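Local atomic coordinates of glyoxalase family protein (Bacillus cereus, PDB entry 1ZSW), a protein that binds a zinc ion and is of unknown function, though its family suggests a metal-dependent enzyme related to glyoxalases and extradiol-type dioxygenases. Residues H31-M36 with H246-V251. Numbering follows the deposited sequence.
With ZN (zinc ion), chain B.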
loop_
_atom_site.group_PDB
_atom_site.type_symbol
_atom_site.label_atom_id
_atom_site.label_comp_id
_atom_site.label_asym_id
_atom_site.label_seq_id
_atom_site.Cartn_x
_atom_site.Cartn_y
_atom_site.Cartn_z
ATOM N N HIS A 31 -4.620 4.980 -3.313
ATOM C CA HIS A 31 -3.544 3.985 -3.255
ATOM C C HIS A 31 -3.972 2.699 -3.946
ATOM O O HIS A 31 -5.142 2.274 -3.871
ATOM C CB HIS A 31 -3.128 3.629 -1.822
ATOM C CG HIS A 31 -2.947 4.819 -0.920
ATOM N ND1 HIS A 31 -2.162 5.892 -1.281
ATOM C CD2 HIS A 31 -3.414 5.087 0.337
ATOM C CE1 HIS A 31 -2.155 6.779 -0.290
ATOM N NE2 HIS A 31 -2.914 6.321 0.695
ATOM N N HIS A 32 -2.972 2.023 -4.526
ATOM C CA HIS A 32 -3.179 0.713 -5.186
ATOM C C HIS A 32 -2.767 -0.432 -4.267
ATOM O O HIS A 32 -3.556 -1.330 -3.981
ATOM C CB HIS A 32 -2.403 0.683 -6.513
ATOM C CG HIS A 32 -2.700 -0.502 -7.379
ATOM N ND1 HIS A 32 -2.212 -1.764 -7.115
ATOM C CD2 HIS A 32 -3.414 -0.597 -8.532
ATOM C CE1 HIS A 32 -2.598 -2.594 -8.077
ATOM N NE2 HIS A 32 -3.356 -1.915 -8.934
ATOM N N HIS A 33 -1.526 -0.384 -3.791
ATOM C CA HIS A 33 -1.041 -1.364 -2.826
ATOM C C HIS A 33 0.180 -0.815 -2.181
ATOM O O HIS A 33 0.676 0.252 -2.589
ATOM C CB HIS A 33 -0.701 -2.731 -3.487
ATOM C CG HIS A 33 0.416 -2.689 -4.490
ATOM N ND1 HIS A 33 0.195 -2.429 -5.832
ATOM C CD2 HIS A 33 1.746 -2.960 -4.375
ATOM C CE1 HIS A 33 1.346 -2.492 -6.488
ATOM N NE2 HIS A 33 2.301 -2.823 -5.629
ATOM N N ILE A 34 0.667 -1.526 -1.166
ATOM C CA ILE A 34 1.905 -1.117 -0.500
ATOM C C ILE A 34 2.669 -2.392 -0.204
ATOM O O ILE A 34 2.031 -3.392 0.127
ATOM C CB ILE A 34 1.577 -0.265 0.779
ATOM C CG1 ILE A 34 2.822 0.384 1.406
ATOM C CG2 ILE A 34 0.686 -1.038 1.780
ATOM C CD1 ILE A 34 2.444 1.637 2.250
ATOM N N SER A 35 3.976 -2.354 -0.409
ATOM C CA SER A 35 4.816 -3.567 -0.341
ATOM C C SER A 35 5.932 -3.416 0.671
ATOM O O SER A 35 6.535 -2.363 0.718
ATOM C CB SER A 35 5.410 -3.903 -1.718
ATOM O OG SER A 35 4.281 -4.249 -2.560
ATOM N N MET A 36 6.205 -4.511 1.392
ATOM C CA MET A 36 7.065 -4.541 2.599
ATOM C C MET A 36 7.974 -5.749 2.553
ATOM O O MET A 36 7.832 -6.644 1.713
ATOM C CB MET A 36 6.153 -4.696 3.834
ATOM C CG MET A 36 5.460 -3.426 4.331
ATOM S SD MET A 36 4.147 -2.817 3.271
ATOM C CE MET A 36 2.879 -4.044 3.566
ATOM N N HIS A 246 7.865 0.175 -1.138
ATOM C CA HIS A 246 7.255 1.171 -2.059
ATOM C C HIS A 246 5.765 1.305 -1.820
ATOM O O HIS A 246 5.118 0.416 -1.279
ATOM C CB HIS A 246 7.518 0.827 -3.573
ATOM C CG HIS A 246 6.906 -0.456 -4.034
ATOM N ND1 HIS A 246 7.571 -1.666 -3.958
ATOM C CD2 HIS A 246 5.737 -0.707 -4.668
ATOM C CE1 HIS A 246 6.792 -2.618 -4.455
ATOM N NE2 HIS A 246 5.665 -2.065 -4.874
ATOM N N LEU A 247 5.234 2.426 -2.293
ATOM C CA LEU A 247 3.803 2.692 -2.298
ATOM C C LEU A 247 3.379 2.796 -3.751
ATOM O O LEU A 247 4.063 3.493 -4.539
ATOM C CB LEU A 247 3.490 4.035 -1.613
ATOM C CG LEU A 247 2.053 4.546 -1.776
ATOM C CD1 LEU A 247 1.037 3.677 -1.077
ATOM C CD2 LEU A 247 1.957 5.998 -1.253
ATOM N N ALA A 248 2.312 2.063 -4.093
ATOM C CA ALA A 248 1.725 2.139 -5.451
ATOM C C ALA A 248 0.430 2.904 -5.425
ATOM O O ALA A 248 -0.370 2.715 -4.503
ATOM C CB ALA A 248 1.477 0.743 -6.028
ATOM N N ILE A 249 0.243 3.748 -6.444
ATOM C CA ILE A 249 -0.999 4.523 -6.617
ATOM C C ILE A 249 -1.721 4.058 -7.867
ATOM O O ILE A 249 -1.093 3.545 -8.766
ATOM C CB ILE A 249 -0.748 6.047 -6.654
ATOM C CG1 ILE A 249 0.078 6.455 -7.878
ATOM C CG2 ILE A 249 -0.009 6.475 -5.337
ATOM C CD1 ILE A 249 0.487 7.986 -7.982
ATOM N N ARG A 250 -3.037 4.282 -7.896
ATOM C CA ARG A 250 -3.911 3.721 -8.923
ATOM C C ARG A 250 -4.044 4.592 -10.140
ATOM O O ARG A 250 -4.287 5.804 -10.021
ATOM C CB ARG A 250 -5.348 3.537 -8.379
ATOM C CG ARG A 250 -5.413 2.522 -7.240
ATOM C CD ARG A 250 -6.765 2.611 -6.542
ATOM N NE ARG A 250 -7.876 2.410 -7.498
ATOM C CZ ARG A 250 -9.154 2.689 -7.248
ATOM N NH1 ARG A 250 -9.538 3.170 -6.060
ATOM N NH2 ARG A 250 -10.043 2.489 -8.202
ATOM N N VAL A 251 -3.971 3.947 -11.314
ATOM C CA VAL A 251 -4.466 4.602 -12.543
ATOM C C VAL A 251 -5.463 3.675 -13.242
ATOM O O VAL A 251 -5.487 2.497 -12.986
ATOM C CB VAL A 251 -3.323 5.061 -13.455
ATOM C CG1 VAL A 251 -2.372 5.962 -12.654
ATOM C CG2 VAL A 251 -2.620 3.850 -14.067
HETATM ZN ZN ZN B . 4.339 -2.991 -6.197
HETATM O O HOH W 1 -7.717 3.146 -3.354
#
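The carbonyl oxygen of Ala248 is gripped by two backbone amides. His32 N reaches Ala248 O at 2.7 Å, from above the carbonyl plane. His33 N adds a weak bond to Ala248 O at 3.4 Å. Two residues face one, a classic beta bulge, and His32 and His33 both stand on the zinc side of the sheet. Beyond the bulge the strands pair antiparallel: Ala248 N donates to His33 O and Ser35 N to His246 O. His33 NE2 and His246 NE2 each bind zinc at 2.1 Å, and Glu294 supplies another ligand. The two strands are neighbours in one mixed sheet, each from a different glyoxalase/bleomycin resistance sequence range, and the metal sits over the face that carries both histidines. The two imidazoles meet rim to rim, their planes at 87°. In both, CG sits between the backbone N and the carbonyl carbon (chi1 64°), which turns NE2 to the zinc. Ala248 CB lies over one face of the His33 ring, 3.5 Å from its centroid, a CH-pi contact. Ser35 CB likewise covers a face of His246. His33 ND1 donates to His32 ND1 at 2.8 Å. This bond helps fix the His33 ring. His32 NE2 in turn bonds to Thr297 O.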